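Side-chain contacts in 6-phosphogluconate dehydrogenase (Pseudomonas syringae, PDB 5U5G), which probably catalyses the NADP(H)-dependent reduction of 2-oxopropylphosphonate, a late step in fosfomycin biosynthesis: residues T265-T268 / V269-C273; S259-A262 / M263-F266. All blocks are in the same frame, centred on the assembly; numbering follows the deposited sequence.

In the fold
The N-terminal part of the chain builds a Rossmann-type domain that, with residues of the helical region, forms the NADP pocket; in that largely helical region helix 257-273 is the penultimate helix. Going along that helix, contact 2 (259-266) comes first and contact 1 (265-273) follows. Neither closes a loop, because in each the two segments are consecutive. They neither nest nor cross, but overlap at Thr265 and Phe266, with centres 10 Å apart. Both rest on helices 168-196 and 236-247. Contact 2 meets the second subunit at four residues and contact 1 through the shared Thr265; contact 1 also extends to the C-terminal helix 282-287.

Contact 1 of 2, residues T265-T268 / V269-C273; sequences TFDT and VRQAC
Val269 and Thr265 meet one turn apart on alpha-helix 257-273, in the helical C-terminal region of this dehydrogenase, and their flank is the tight part of the contact. Val269 N donates to Thr265 O over 3.0 Å with an N-H...O angle of 160°, a regular i to i+4 bond. The CG2 branch of Val269, set beside its own backbone N, comes back to 3.3 Å from Thr265 O. Beside this pair, Arg270 N bonds to Phe266 O at 2.9 Å, and Arg270 CB lies 3.3 Å from the same oxygen. The buried side is closed by other helices: Phe266 packs on Ser181, Leu184 and Ala185 of helix 168-196 and on Leu243 of helix 236-247, while Val269 meets Tyr282 and Val285 of helix 282-287.

The looser, more polar part is where Asp267, Arg270 and Gln271 bring their ends together. With CG of Asp267 anti to the backbone N (chi1 -176°), its carboxylate is carried along the helix toward Arg270 and Gln271. A salt bridge from OD1 to Arg270 NH2 is modelled too short to be trusted in detail. A bend at chi3 folds the Arg270 chain back, with Asp267 O over one face of the guanidinium. The guanidinium has a second acidic partner, Glu275, which forms a salt bridge with NH1, whereas NE is buried by the contact with no partner in the model. The Gln271 amide is turned 81° from the carboxylate plane, and its NE2 comes to 3.3 Å from Asp267 OD2. Thr268, Gln271 and Ala272 form the solvent side. Here Thr268 OG1 bonds back to Thr264 O, and the Ala272 methyl CB rests 3.4 Å from Thr268 O.

Contact 2 of 2, residues S259-A262 / M263-F266; sequences STLA and MTTF
Thr264 and Thr265 both turn their hydroxyls back onto Leu261, in the N-terminal half of alpha-helix 257-273, and grip its carbonyl oxygen from different directions. Threonine hydroxyls within helices commonly bond to a carbonyl three or four residues earlier; here both kinds share one acceptor. Thr264 OG1 lies between its own N and carbonyl carbon (chi1 62°), which brings it to 3.0 Å from Leu261 O. This bond is strongly bent at the acceptor, with a C=O...OG1 angle of 111°. Thr265 OG1 sits at 2.7 Å from the same oxygen but stands 43° out of the carbonyl plane. With the backbone bond from Thr265 N at 2.8 Å, Leu261 O accepts three donors.

The Leu261 side chain crosses Thr264 at about a right angle and Thr265 obliquely. This flank lies at the dimer interface: Phe258 of the second subunit packs on Leu261, Ala262 and Thr265, and Ser259 OG bonds to Gln193 of that subunit.

Met263 runs back along the helix, extended beyond CG, until its CE lies 4.2 Å from Ser259 CB; beyond the two segments it packs on Ala246 of helix 236-247 and on Leu250. The Phe266 ring presents its edge to Ala262, whose O lies in the ring plane, 3.3 Å from CD2.

Contact 1 of 2, residues T265-T268 / V269-C273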
ATOM      1  N   THR A 265      -9.962   6.925  14.479  1.00 20.71           N
ATOM      2  CA  THR A 265      -9.663   5.541  14.839  1.00 22.80           C
ATOM      3  C   THR A 265      -8.403   5.447  15.692  1.00 24.61           C
ATOM      4  O   THR A 265      -8.389   4.773  16.732  1.00 23.75           O
ATOM      5  CB  THR A 265      -9.507   4.665  13.588  1.00 23.06           C
ATOM      6  OG1 THR A 265     -10.728   4.646  12.831  1.00 20.10           O
ATOM      7  CG2 THR A 265      -9.161   3.235  13.990  1.00 24.26           C
ATOM      8  N   PHE A 266      -7.323   6.093  15.262  1.00 21.00           N
ATOM      9  CA  PHE A 266      -6.081   5.941  16.009  1.00 23.64           C
ATOM     10  C   PHE A 266      -6.109   6.749  17.302  1.00 26.36           C
ATOM     11  O   PHE A 266      -5.432   6.383  18.272  1.00 22.86           O
ATOM     12  CB  PHE A 266      -4.884   6.289  15.125  1.00 21.08           C
ATOM     13  CG  PHE A 266      -4.533   5.192  14.143  1.00 25.43           C
ATOM     14  CD1 PHE A 266      -3.797   4.077  14.561  1.00 24.80           C
ATOM     15  CD2 PHE A 266      -4.975   5.247  12.818  1.00 19.89           C
ATOM     16  CE1 PHE A 266      -3.486   3.043  13.669  1.00 21.50           C
ATOM     17  CE2 PHE A 266      -4.656   4.229  11.914  1.00 20.36           C
ATOM     18  CZ  PHE A 266      -3.921   3.117  12.336  1.00 21.13           C
ATOM     19  N   ASP A 267      -6.922   7.808  17.353  1.00 25.42           N
ATOM     20  CA  ASP A 267      -7.151   8.496  18.617  1.00 28.15           C
ATOM     21  C   ASP A 267      -7.814   7.565  19.627  1.00 29.59           C
ATOM     22  O   ASP A 267      -7.394   7.492  20.788  1.00 25.68           O
ATOM     23  CB  ASP A 267      -7.996   9.746  18.394  1.00 25.58           C
ATOM     24  CG  ASP A 267      -8.188  10.547  19.667  1.00 41.33           C
ATOM     25  OD1 ASP A 267      -7.189  11.120  20.167  1.00 33.17           O
ATOM     26  OD2 ASP A 267      -9.339  10.597  20.167  1.00 44.48           O
ATOM     27  N   THR A 268      -8.837   6.821  19.191  1.00 25.75           N
ATOM     28  CA  THR A 268      -9.511   5.886  20.087  1.00 29.92           C
ATOM     29  C   THR A 268      -8.574   4.767  20.543  1.00 31.07           C
ATOM     30  O   THR A 268      -8.600   4.368  21.713  1.00 29.22           O
ATOM     31  CB  THR A 268     -10.743   5.304  19.400  1.00 28.96           C
ATOM     32  OG1 THR A 268     -11.587   6.372  18.956  1.00 29.03           O
ATOM     33  CG2 THR A 268     -11.522   4.436  20.379  1.00 31.83           C
ATOM     34  N   VAL A 269      -7.744   4.248  19.634  1.00 25.61           N
ATOM     35  CA  VAL A 269      -6.787   3.205  20.003  1.00 27.56           C
ATOM     36  C   VAL A 269      -5.767   3.746  21.000  1.00 29.45           C
ATOM     37  O   VAL A 269      -5.352   3.042  21.935  1.00 24.97           O
ATOM     38  CB  VAL A 269      -6.097   2.638  18.746  1.00 22.72           C
ATOM     39  CG1 VAL A 269      -4.989   1.657  19.130  1.00 23.03           C
ATOM     40  CG2 VAL A 269      -7.118   1.960  17.815  1.00 23.84           C
ATOM     41  N   ARG A 270      -5.326   4.994  20.795  1.00 28.08           N
ATOM     42  CA  ARG A 270      -4.424   5.645  21.735  1.00 23.64           C
ATOM     43  C   ARG A 270      -5.056   5.763  23.115  1.00 28.12           C
ATOM     44  O   ARG A 270      -4.410   5.470  24.126  1.00 26.78           O
ATOM     45  CB  ARG A 270      -4.029   7.028  21.211  1.00 27.42           C
ATOM     46  CG  ARG A 270      -2.916   7.709  22.023  1.00 28.74           C
ATOM     47  CD  ARG A 270      -2.608   9.110  21.494  1.00 30.29           C
ATOM     48  NE  ARG A 270      -3.834   9.854  21.255  1.00 31.47           N
ATOM     49  CZ  ARG A 270      -4.562  10.428  22.207  1.00 38.37           C
ATOM     50  NH1 ARG A 270      -4.174  10.379  23.476  1.00 44.16           N
ATOM     51  NH2 ARG A 270      -5.685  11.056  21.896  1.00 39.92           N
ATOM     52  N   GLN A 271      -6.320   6.198  23.177  1.00 26.16           N
ATOM     53  CA  GLN A 271      -7.009   6.306  24.460  1.00 31.41           C
ATOM     54  C   GLN A 271      -7.149   4.948  25.132  1.00 31.37           C
ATOM     55  O   GLN A 271      -7.072   4.843  26.360  1.00 34.37           O
ATOM     56  CB  GLN A 271      -8.386   6.942  24.265  1.00 35.48           C
ATOM     57  CG  GLN A 271      -8.422   8.436  24.547  1.00 42.92           C
ATOM     58  CD  GLN A 271      -9.362   9.179  23.617  1.00 48.17           C
ATOM     59  OE1 GLN A 271     -10.256   8.583  23.015  1.00 53.05           O
ATOM     60  NE2 GLN A 271      -9.170  10.491  23.500  1.00 52.13           N
ATOM     61  N   ALA A 272      -7.355   3.895  24.344  1.00 30.35           N
ATOM     62  CA  ALA A 272      -7.603   2.577  24.908  1.00 29.21           C
ATOM     63  C   ALA A 272      -6.327   1.823  25.265  1.00 30.29           C
ATOM     64  O   ALA A 272      -6.381   0.914  26.092  1.00 31.67           O
ATOM     65  CB  ALA A 272      -8.438   1.744  23.934  1.00 29.47           C
ATOM     66  N   CYS A 273      -5.183   2.173  24.679  1.00 28.31           N
ATOM     67  CA  CYS A 273      -3.981   1.364  24.824  1.00 29.56           C
ATOM     68  C   CYS A 273      -2.776   2.115  25.366  1.00 30.39           C
ATOM     69  O   CYS A 273      -1.822   1.464  25.791  1.00 30.44           O
ATOM     70  CB  CYS A 273      -3.580   0.745  23.474  1.00 25.84           C
ATOM     71  SG  CYS A 273      -4.862  -0.237  22.701  1.00 30.01           S
TER

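Contact 2 of 2, residues S259-A262 / M263-F266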
ATOM      1  N   SER A 259      -9.794   9.838   5.561  1.00 20.58           N
ATOM      2  CA  SER A 259      -8.847  10.604   6.363  1.00 23.62           C
ATOM      3  C   SER A 259      -9.383  10.835   7.765  1.00 22.15           C
ATOM      4  O   SER A 259      -8.704  10.544   8.758  1.00 22.21           O
ATOM      5  CB  SER A 259      -8.544  11.945   5.689  1.00 20.58           C
ATOM      6  OG  SER A 259      -8.046  11.766   4.375  1.00 20.40           O
ATOM      7  N   THR A 260     -10.609  11.357   7.861  1.00 21.38           N
ATOM      8  CA  THR A 260     -11.209  11.647   9.157  1.00 22.70           C
ATOM      9  C   THR A 260     -11.411  10.371   9.974  1.00 23.24           C
ATOM     10  O   THR A 260     -11.221  10.374  11.195  1.00 22.48           O
ATOM     11  CB  THR A 260     -12.528  12.406   8.960  1.00 27.33           C
ATOM     12  OG1 THR A 260     -12.242  13.748   8.515  1.00 27.95           O
ATOM     13  CG2 THR A 260     -13.302  12.489  10.251  1.00 33.81           C
ATOM     14  N   LEU A 261     -11.764   9.261   9.317  1.00 20.98           N
ATOM     15  CA  LEU A 261     -11.870   7.989  10.037  1.00 21.14           C
ATOM     16  C   LEU A 261     -10.521   7.558  10.603  1.00 22.05           C
ATOM     17  O   LEU A 261     -10.443   7.073  11.739  1.00 22.44           O
ATOM     18  CB  LEU A 261     -12.446   6.898   9.130  1.00 20.67           C
ATOM     19  CG  LEU A 261     -12.725   5.547   9.795  1.00 23.25           C
ATOM     20  CD1 LEU A 261     -13.700   5.666  10.977  1.00 22.71           C
ATOM     21  CD2 LEU A 261     -13.271   4.589   8.739  1.00 20.38           C
ATOM     22  N   ALA A 262      -9.445   7.755   9.838  1.00 19.96           N
ATOM     23  CA  ALA A 262      -8.116   7.395  10.325  1.00 19.74           C
ATOM     24  C   ALA A 262      -7.721   8.225  11.546  1.00 19.21           C
ATOM     25  O   ALA A 262      -7.128   7.701  12.492  1.00 19.91           O
ATOM     26  CB  ALA A 262      -7.086   7.556   9.209  1.00 20.74           C
ATOM     27  N   MET A 263      -8.053   9.516  11.548  1.00 20.21           N
ATOM     28  CA  MET A 263      -7.757  10.356  12.708  1.00 21.07           C
ATOM     29  C   MET A 263      -8.517   9.882  13.945  1.00 26.69           C
ATOM     30  O   MET A 263      -7.927   9.698  15.015  1.00 26.40           O
ATOM     31  CB  MET A 263      -8.088  11.818  12.393  1.00 20.21           C
ATOM     32  CG  MET A 263      -7.381  12.310  11.166  1.00 21.59           C
ATOM     33  SD  MET A 263      -8.092  13.792  10.437  1.00 24.45           S
ATOM     34  CE  MET A 263      -7.024  13.956   9.012  1.00 22.36           C
ATOM     35  N   THR A 264      -9.835   9.673  13.819  1.00 24.32           N
ATOM     36  CA  THR A 264     -10.608   9.243  14.978  1.00 26.23           C
ATOM     37  C   THR A 264     -10.203   7.840  15.428  1.00 25.57           C
ATOM     38  O   THR A 264     -10.090   7.586  16.631  1.00 25.79           O
ATOM     39  CB  THR A 264     -12.107   9.295  14.681  1.00 26.86           C
ATOM     40  OG1 THR A 264     -12.409   8.401  13.604  1.00 37.60           O
ATOM     41  CG2 THR A 264     -12.525  10.696  14.283  1.00 29.47           C
ATOM     42  N   THR A 265      -9.962   6.925  14.479  1.00 20.71           N
ATOM     43  CA  THR A 265      -9.663   5.541  14.839  1.00 22.80           C
ATOM     44  C   THR A 265      -8.403   5.447  15.692  1.00 24.61           C
ATOM     45  O   THR A 265      -8.389   4.773  16.732  1.00 23.75           O
ATOM     46  CB  THR A 265      -9.507   4.665  13.588  1.00 23.06           C
ATOM     47  OG1 THR A 265     -10.728   4.646  12.831  1.00 20.10           O
ATOM     48  CG2 THR A 265      -9.161   3.235  13.990  1.00 24.26           C
ATOM     49  N   PHE A 266      -7.323   6.093  15.262  1.00 21.00           N
ATOM     50  CA  PHE A 266      -6.081   5.941  16.009  1.00 23.64           C
ATOM     51  C   PHE A 266      -6.109   6.749  17.302  1.00 26.36           C
ATOM     52  O   PHE A 266      -5.432   6.383  18.272  1.00 22.86           O
ATOM     53  CB  PHE A 266      -4.884   6.289  15.125  1.00 21.08           C
ATOM     54  CG  PHE A 266      -4.533   5.192  14.143  1.00 25.43           C
ATOM     55  CD1 PHE A 266      -3.797   4.077  14.561  1.00 24.80           C
ATOM     56  CD2 PHE A 266      -4.975   5.247  12.818  1.00 19.89           C
ATOM     57  CE1 PHE A 266      -3.486   3.043  13.669  1.00 21.50           C
ATOM     58  CE2 PHE A 266      -4.656   4.229  11.914  1.00 20.36           C
ATOM     59  CZ  PHE A 266      -3.921   3.117  12.336  1.00 21.13           C
TER